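PDB 4NZS: beta-ketothiolase BktB, which catalyses the reversible condensation of acetyl-CoA with acetyl-CoA or propionyl-CoA to give 3-oxoacyl-CoA thioesters, supplying precursors for polyhydroxyalkanoate synthesis. Local coordinates for residues S14-A19 / Q204-V209; A33-L38 / D258-V263; G199-Q204 / T365-H370. All blocks are in the same frame, centred on the assembly; numbering follows the deposited sequence.

In the fold
All three contacts are buried within one chain, and no neighbouring subunit touches them. Contacts 1 and 2 meet on adjacent strands of the main sheet, 10-22 and 257-267, with centres about 8 Å apart; V16 pairs with A262 and T18 OG1 lies at A260 N. Contact 1 is polar at its backbone, two hydrogen bonds docking 204-209 on the strand, whereas contact 2 is van der Waals helix-on-sheet packing. Contact 3 shares Q204 with contact 1 and carries the same connection onto helix 365-370 by CH-pi and aliphatic contacts. It reaches nearer the surface, since H370 is partly exposed, and joins the two sequence-family regions.

Contact 1: S14-A19 / Q204-V209; sequences SGVRTA and QIVPVV
V16 meets Q204 and V206 through its two methyl groups: CG2 rests 3.3 Å from Q204 O, while CG1 approaches V206 CG1 at 4.2 Å, the two side chains crossing at about a right angle. R17 supplies the backbone link. Its N donates to Q204 O at 2.9 Å, and its O accepts from V206 N at 2.9 Å, both bonds nearly straight at the hydrogen. Because one residue bonds to both neighbours of I205, this is the pattern of a parallel bridge; it is a single one, and the segments diverge by 53°. I205 CA adds a CH contact to R17 O at 3.2 Å. The R17 side chain, with CG set between its backbone N and carbonyl carbon (chi1 67°) and extended from there to NE, lays its guanidinium against the I205 side chain, whose CG1 sits 3.7 Å above the plane near the rim. NH1 also donates to T18 O, on a lone pair in the carbonyl plane, and forms a salt bridge with D222; F201 adds a cation-pi contact. T18 CG2 touches V208 CG1, and A19 CB ends the contact against I205 CG2 at 4.1 Å. A connection docked by one parallel bridge on strand 10-22 fits the thiolase fold, in which a long excursion between strands 116-124 and 257-267 folds back over the core.

Contact 2: A33-L38 / D258-V263; sequences AELGAL and DAAAAV
L35 and A260 point their CB atoms at each other, 3.6 Å apart, and this meeting marks the point where helix and strand come close. The local axes approach to 7.2 Å and run 29° from parallel, close packing that the small residues permit: G36 has no side chain, and its CA lies 5.5 Å from A260 CA. The A260 methyl sits against the helix backbone as well as the L35 stem, with its CB 3.6 Å from L35 O and 3.9 Å from G36 N. From L35 CB the side chain turns along the strand. CG lies anti to the carbonyl carbon, beside the backbone N (chi1 -63°), which carries CD1 over the preceding peptide, 3.4 Å from A259 C. The leucine therefore presses on backbone atoms, whereas A259 itself directs its CB away from the helix, where it meets P356 and L363. A261 likewise faces the other layer, touching A362 of helix 357-375. The strand's alternation thus divides its alanines between two helices, A260 under helix 32-47 and A259 with A261 against helix 357-375. The contact is van der Waals packing, with no hydrogen bond between the segments; A260 N is hydrogen-bonded to T18 OG1 of the neighbouring strand. Helix 32-47 connects the parallel strands 10-22 and 57-60, passing over 257-267 and 116-124, which lie between them, so this is the packing of a beta-alpha-beta crossover on the mixed sheet of the layered alpha/beta thiolase fold, with helices 32-47 and 357-375 on its two faces.

Contact 3: G199-Q204 / T365-H370; sequences GYFKDQ and TVKALH
The irregular loop 199-204, which leaves the preceding helix through a Schellman motif at G199, comes up beside helix 365-370 with Q204 CA 7.0 Å from V366 CA. Q204 is the residue that enters, its CB directed at the helix and flanked by V366 and H370. V366 places CG1 anti to its backbone N (chi1 166°), and that methyl meets Q204 CB at 3.9 Å. On the H370 side the same CB lies over a face of the imidazole, 3.8 Å from the ring centroid and 15° off the ring normal, a CH-pi contact displaced a little to the ND1 side, where Q204 CB and H370 ND1 are 3.6 Å apart. Beyond CB the glutamine chain slides past the ring in the opposite direction, and its amide plane is turned 53° to it. Q204 CD lies 4.2 Å from H370 CB, while the outer part of the amide rests on the K367 stem around CG. K367 bends at its third torsion, and its CE passes the F201 ring obliquely, 4.3 Å from CE1. Its NZ goes on to E321 and to the carbonyl of G348, so that the lysine offers this loop only its aliphatic portion. H370 also has a partner elsewhere, through a weak hydrogen bond between NE2 and G15 O, which may limit the rotation of the ring. The chemistry is consistent with a joint held mainly by van der Waals packing and the CH-pi contact: it is made largely by aliphatic and ring carbons, with the glutamine amide laid against the lysine stem, while K367 NZ and H370 NE2 find their partners outside it. The bond at G15 O would be consistent with a proton on H370 NE2, and the contact fastens the 199-204 loop to a helix of the C-terminal family region.

Contact 1: S14-A19 / Q204-V209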
# COMPACT_ATOMS: atom_id res chain seq x y z
N SER A 14 21.04 8.57 37.15
CA SER A 14 20.82 7.21 36.67
C SER A 14 21.01 7.12 35.16
O SER A 14 20.98 8.15 34.45
CB SER A 14 19.40 6.78 36.97
OG SER A 14 18.50 7.45 36.12
N GLY A 15 21.19 5.89 34.69
CA GLY A 15 21.44 5.62 33.28
C GLY A 15 21.05 4.19 32.97
O GLY A 15 21.57 3.28 33.59
N VAL A 16 20.19 3.96 31.98
CA VAL A 16 19.59 2.63 31.80
C VAL A 16 19.19 2.35 30.33
O VAL A 16 19.04 3.30 29.52
CB VAL A 16 18.39 2.51 32.80
CG1 VAL A 16 17.06 2.17 32.11
CG2 VAL A 16 18.69 1.53 33.91
N ARG A 17 18.98 1.07 30.00
CA ARG A 17 18.63 0.69 28.63
C ARG A 17 17.91 -0.66 28.48
O ARG A 17 18.10 -1.53 29.25
CB ARG A 17 19.91 0.62 27.81
CG ARG A 17 20.88 -0.49 28.20
CD ARG A 17 21.91 -0.58 27.07
NE ARG A 17 22.94 -1.60 27.20
CZ ARG A 17 22.82 -2.85 26.77
NH1 ARG A 17 21.70 -3.28 26.23
NH2 ARG A 17 23.82 -3.69 26.92
N THR A 18 17.06 -0.81 27.48
CA THR A 18 16.68 -2.16 27.04
C THR A 18 17.94 -2.83 26.61
O THR A 18 18.95 -2.17 26.40
CB THR A 18 15.69 -2.19 25.85
OG1 THR A 18 16.33 -1.71 24.65
CG2 THR A 18 14.45 -1.30 26.18
N ALA A 19 17.87 -4.15 26.54
CA ALA A 19 18.80 -4.97 25.77
C ALA A 19 18.54 -4.72 24.31
O ALA A 19 17.47 -4.23 23.97
CB ALA A 19 18.55 -6.45 26.09
N GLN A 204 22.29 -2.34 34.21
CA GLN A 204 21.96 -1.30 33.24
C GLN A 204 20.76 -1.70 32.37
O GLN A 204 19.95 -0.85 31.98
CB GLN A 204 23.19 -0.91 32.38
CG GLN A 204 23.62 -1.92 31.33
CD GLN A 204 25.02 -1.62 30.80
OE1 GLN A 204 26.01 -1.77 31.51
NE2 GLN A 204 25.10 -1.21 29.54
N ILE A 205 20.65 -2.99 32.10
CA ILE A 205 19.54 -3.50 31.33
C ILE A 205 18.22 -3.59 32.12
O ILE A 205 18.18 -4.10 33.25
CB ILE A 205 19.86 -4.87 30.70
CG1 ILE A 205 20.98 -4.69 29.66
CG2 ILE A 205 18.63 -5.45 30.02
CD1 ILE A 205 21.39 -5.98 29.04
N VAL A 206 17.17 -3.08 31.47
CA VAL A 206 15.78 -3.24 31.91
C VAL A 206 15.10 -4.24 31.01
O VAL A 206 15.14 -4.09 29.79
CB VAL A 206 15.03 -1.89 31.92
CG1 VAL A 206 15.08 -1.17 30.56
CG2 VAL A 206 13.62 -2.10 32.40
N PRO A 207 14.51 -5.31 31.59
CA PRO A 207 14.03 -6.35 30.73
C PRO A 207 12.75 -5.93 30.13
O PRO A 207 12.07 -5.10 30.72
CB PRO A 207 13.78 -7.52 31.69
CG PRO A 207 14.48 -7.16 32.95
CD PRO A 207 14.35 -5.68 33.00
N VAL A 208 12.39 -6.48 28.97
CA VAL A 208 11.06 -6.20 28.46
C VAL A 208 10.16 -7.44 28.56
O VAL A 208 10.29 -8.45 27.87
CB VAL A 208 11.07 -5.43 27.09
CG1 VAL A 208 12.29 -4.52 27.01
CG2 VAL A 208 11.00 -6.37 25.91
N VAL A 209 9.33 -7.36 29.60
CA VAL A 209 8.19 -8.22 29.81
C VAL A 209 7.31 -8.06 28.61
O VAL A 209 6.81 -6.97 28.33
CB VAL A 209 7.36 -7.80 31.05
CG1 VAL A 209 8.09 -8.16 32.34
CG2 VAL A 209 6.99 -6.31 31.03

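Contact 2: A33-L38 / D258-V263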
# COMPACT_ATOMS: atom_id res chain seq x y z
N ALA A 33 7.83 4.01 20.90
CA ALA A 33 7.10 4.63 22.07
C ALA A 33 7.19 3.74 23.31
O ALA A 33 7.62 4.23 24.39
CB ALA A 33 5.66 4.92 21.75
N GLU A 34 6.95 2.43 23.16
CA GLU A 34 7.02 1.53 24.32
C GLU A 34 8.40 1.25 24.88
O GLU A 34 8.61 1.37 26.08
CB GLU A 34 6.25 0.23 24.08
CG GLU A 34 4.73 0.40 24.24
CD GLU A 34 4.20 1.71 23.70
OE1 GLU A 34 4.45 2.77 24.32
OE2 GLU A 34 3.54 1.71 22.64
N LEU A 35 9.38 0.91 24.04
CA LEU A 35 10.73 0.77 24.53
C LEU A 35 11.09 2.03 25.33
O LEU A 35 11.65 1.98 26.43
CB LEU A 35 11.67 0.72 23.31
CG LEU A 35 11.59 -0.39 22.30
CD1 LEU A 35 12.87 -0.42 21.51
CD2 LEU A 35 11.43 -1.70 23.03
N GLY A 36 10.77 3.19 24.77
CA GLY A 36 11.18 4.44 25.40
C GLY A 36 10.46 4.73 26.69
O GLY A 36 11.08 5.19 27.64
N ALA A 37 9.16 4.46 26.76
CA ALA A 37 8.42 4.79 27.97
C ALA A 37 9.08 4.02 29.10
O ALA A 37 9.32 4.57 30.18
CB ALA A 37 6.96 4.39 27.82
N LEU A 38 9.38 2.76 28.82
CA LEU A 38 9.93 1.82 29.82
C LEU A 38 11.18 2.40 30.42
O LEU A 38 11.19 2.76 31.58
CB LEU A 38 10.21 0.43 29.17
CG LEU A 38 11.02 -0.66 29.92
CD1 LEU A 38 10.14 -1.63 30.68
CD2 LEU A 38 11.88 -1.49 28.97
N ASP A 258 17.05 -3.09 17.29
CA ASP A 258 15.97 -2.41 18.00
C ASP A 258 16.40 -2.03 19.45
O ASP A 258 16.94 -2.89 20.15
CB ASP A 258 14.76 -3.34 18.05
CG ASP A 258 14.27 -3.82 16.66
OD1 ASP A 258 14.10 -3.02 15.72
OD2 ASP A 258 13.93 -5.03 16.54
N ALA A 259 16.18 -0.78 19.93
CA ALA A 259 16.42 -0.48 21.37
C ALA A 259 16.04 0.87 21.89
O ALA A 259 15.68 1.78 21.13
CB ALA A 259 17.86 -0.72 21.71
N ALA A 260 16.09 1.00 23.21
CA ALA A 260 16.00 2.31 23.86
C ALA A 260 17.06 2.53 24.95
O ALA A 260 17.79 1.62 25.35
CB ALA A 260 14.60 2.52 24.44
N ALA A 261 17.14 3.75 25.45
CA ALA A 261 18.07 4.06 26.52
C ALA A 261 17.77 5.40 27.12
O ALA A 261 17.49 6.32 26.35
CB ALA A 261 19.47 4.13 25.99
N ALA A 262 17.88 5.52 28.46
CA ALA A 262 17.73 6.84 29.11
C ALA A 262 18.74 7.12 30.22
O ALA A 262 19.24 6.22 30.90
CB ALA A 262 16.32 7.03 29.64
N VAL A 263 19.04 8.40 30.38
CA VAL A 263 19.78 8.83 31.54
C VAL A 263 18.92 9.85 32.24
O VAL A 263 18.28 10.69 31.56
CB VAL A 263 21.14 9.45 31.21
CG1 VAL A 263 21.88 8.55 30.25
CG2 VAL A 263 20.99 10.86 30.67

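Contact 3: G199-Q204 / T365-H370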
# COMPACT_ATOMS: atom_id res chain seq x y z
N GLY A 199 28.32 -11.02 33.26
CA GLY A 199 27.21 -10.43 33.97
C GLY A 199 27.29 -8.93 34.02
O GLY A 199 26.59 -8.28 34.77
N TYR A 200 28.18 -8.39 33.20
CA TYR A 200 28.51 -6.93 33.20
C TYR A 200 27.34 -5.94 32.99
O TYR A 200 27.37 -4.80 33.48
CB TYR A 200 29.60 -6.63 32.14
CG TYR A 200 31.03 -6.93 32.56
CD1 TYR A 200 31.36 -8.07 33.28
CD2 TYR A 200 32.07 -6.06 32.21
CE1 TYR A 200 32.67 -8.33 33.66
CE2 TYR A 200 33.39 -6.32 32.56
CZ TYR A 200 33.68 -7.46 33.29
OH TYR A 200 34.97 -7.74 33.66
N PHE A 201 26.33 -6.37 32.24
CA PHE A 201 25.24 -5.48 31.84
C PHE A 201 23.99 -5.63 32.70
O PHE A 201 23.15 -4.76 32.70
CB PHE A 201 24.89 -5.70 30.37
CG PHE A 201 26.01 -5.43 29.40
CD1 PHE A 201 26.69 -4.22 29.41
CD2 PHE A 201 26.35 -6.36 28.44
CE1 PHE A 201 27.72 -3.96 28.49
CE2 PHE A 201 27.36 -6.12 27.54
CZ PHE A 201 28.05 -4.91 27.56
N LYS A 202 23.87 -6.71 33.46
CA LYS A 202 22.66 -6.96 34.25
C LYS A 202 21.98 -5.73 34.83
O LYS A 202 20.77 -5.61 34.71
CB LYS A 202 22.92 -7.98 35.37
CG LYS A 202 22.64 -9.42 34.95
CD LYS A 202 22.35 -10.34 36.14
CE LYS A 202 22.12 -11.79 35.71
NZ LYS A 202 22.37 -12.75 36.81
N ASP A 203 22.72 -4.83 35.45
CA ASP A 203 22.08 -3.72 36.18
C ASP A 203 21.58 -2.55 35.33
O ASP A 203 20.59 -1.85 35.71
CB ASP A 203 22.99 -3.20 37.27
CG ASP A 203 22.44 -3.47 38.64
OD1 ASP A 203 22.42 -4.68 39.03
OD2 ASP A 203 21.99 -2.49 39.29
N GLN A 204 22.29 -2.34 34.21
CA GLN A 204 21.96 -1.30 33.24
C GLN A 204 20.76 -1.70 32.37
O GLN A 204 19.95 -0.85 31.98
CB GLN A 204 23.19 -0.91 32.38
CG GLN A 204 23.62 -1.92 31.33
CD GLN A 204 25.02 -1.62 30.80
OE1 GLN A 204 26.01 -1.77 31.51
NE2 GLN A 204 25.10 -1.21 29.54
N THR A 365 26.22 5.46 25.94
CA THR A 365 26.45 6.33 27.07
C THR A 365 26.20 5.50 28.34
O THR A 365 27.11 5.25 29.12
CB THR A 365 25.63 7.60 26.98
OG1 THR A 365 26.16 8.40 25.93
CG2 THR A 365 25.71 8.40 28.23
N VAL A 366 25.01 4.97 28.47
CA VAL A 366 24.66 4.08 29.58
C VAL A 366 25.68 2.94 29.74
O VAL A 366 26.08 2.55 30.88
CB VAL A 366 23.26 3.52 29.38
CG1 VAL A 366 22.99 2.35 30.31
CG2 VAL A 366 22.24 4.66 29.57
N LYS A 367 26.16 2.42 28.63
CA LYS A 367 27.24 1.46 28.79
C LYS A 367 28.45 2.03 29.50
O LYS A 367 29.02 1.39 30.35
CB LYS A 367 27.74 0.97 27.46
CG LYS A 367 26.83 -0.01 26.84
CD LYS A 367 27.33 -0.15 25.43
CE LYS A 367 28.50 -1.07 25.34
NZ LYS A 367 28.67 -1.50 23.95
N ALA A 368 28.83 3.24 29.14
CA ALA A 368 30.21 3.69 29.38
C ALA A 368 30.37 4.09 30.81
O ALA A 368 31.17 3.50 31.52
CB ALA A 368 30.57 4.83 28.44
N LEU A 369 29.57 5.07 31.21
CA LEU A 369 29.20 5.32 32.62
C LEU A 369 29.10 4.05 33.51
O LEU A 369 29.60 4.01 34.63
CB LEU A 369 27.87 6.07 32.64
CG LEU A 369 27.91 7.65 32.67
CD1 LEU A 369 29.10 8.29 31.97
CD2 LEU A 369 26.63 8.32 32.19
N HIS A 370 28.50 2.99 33.02
CA HIS A 370 28.38 1.80 33.85
C HIS A 370 29.69 1.02 33.99
O HIS A 370 29.90 0.35 35.03
CB HIS A 370 27.21 0.92 33.39
CG HIS A 370 25.91 1.33 34.00
ND1 HIS A 370 25.26 0.58 34.96
CD2 HIS A 370 25.18 2.46 33.85
CE1 HIS A 370 24.17 1.21 35.35
NE2 HIS A 370 24.09 2.35 34.69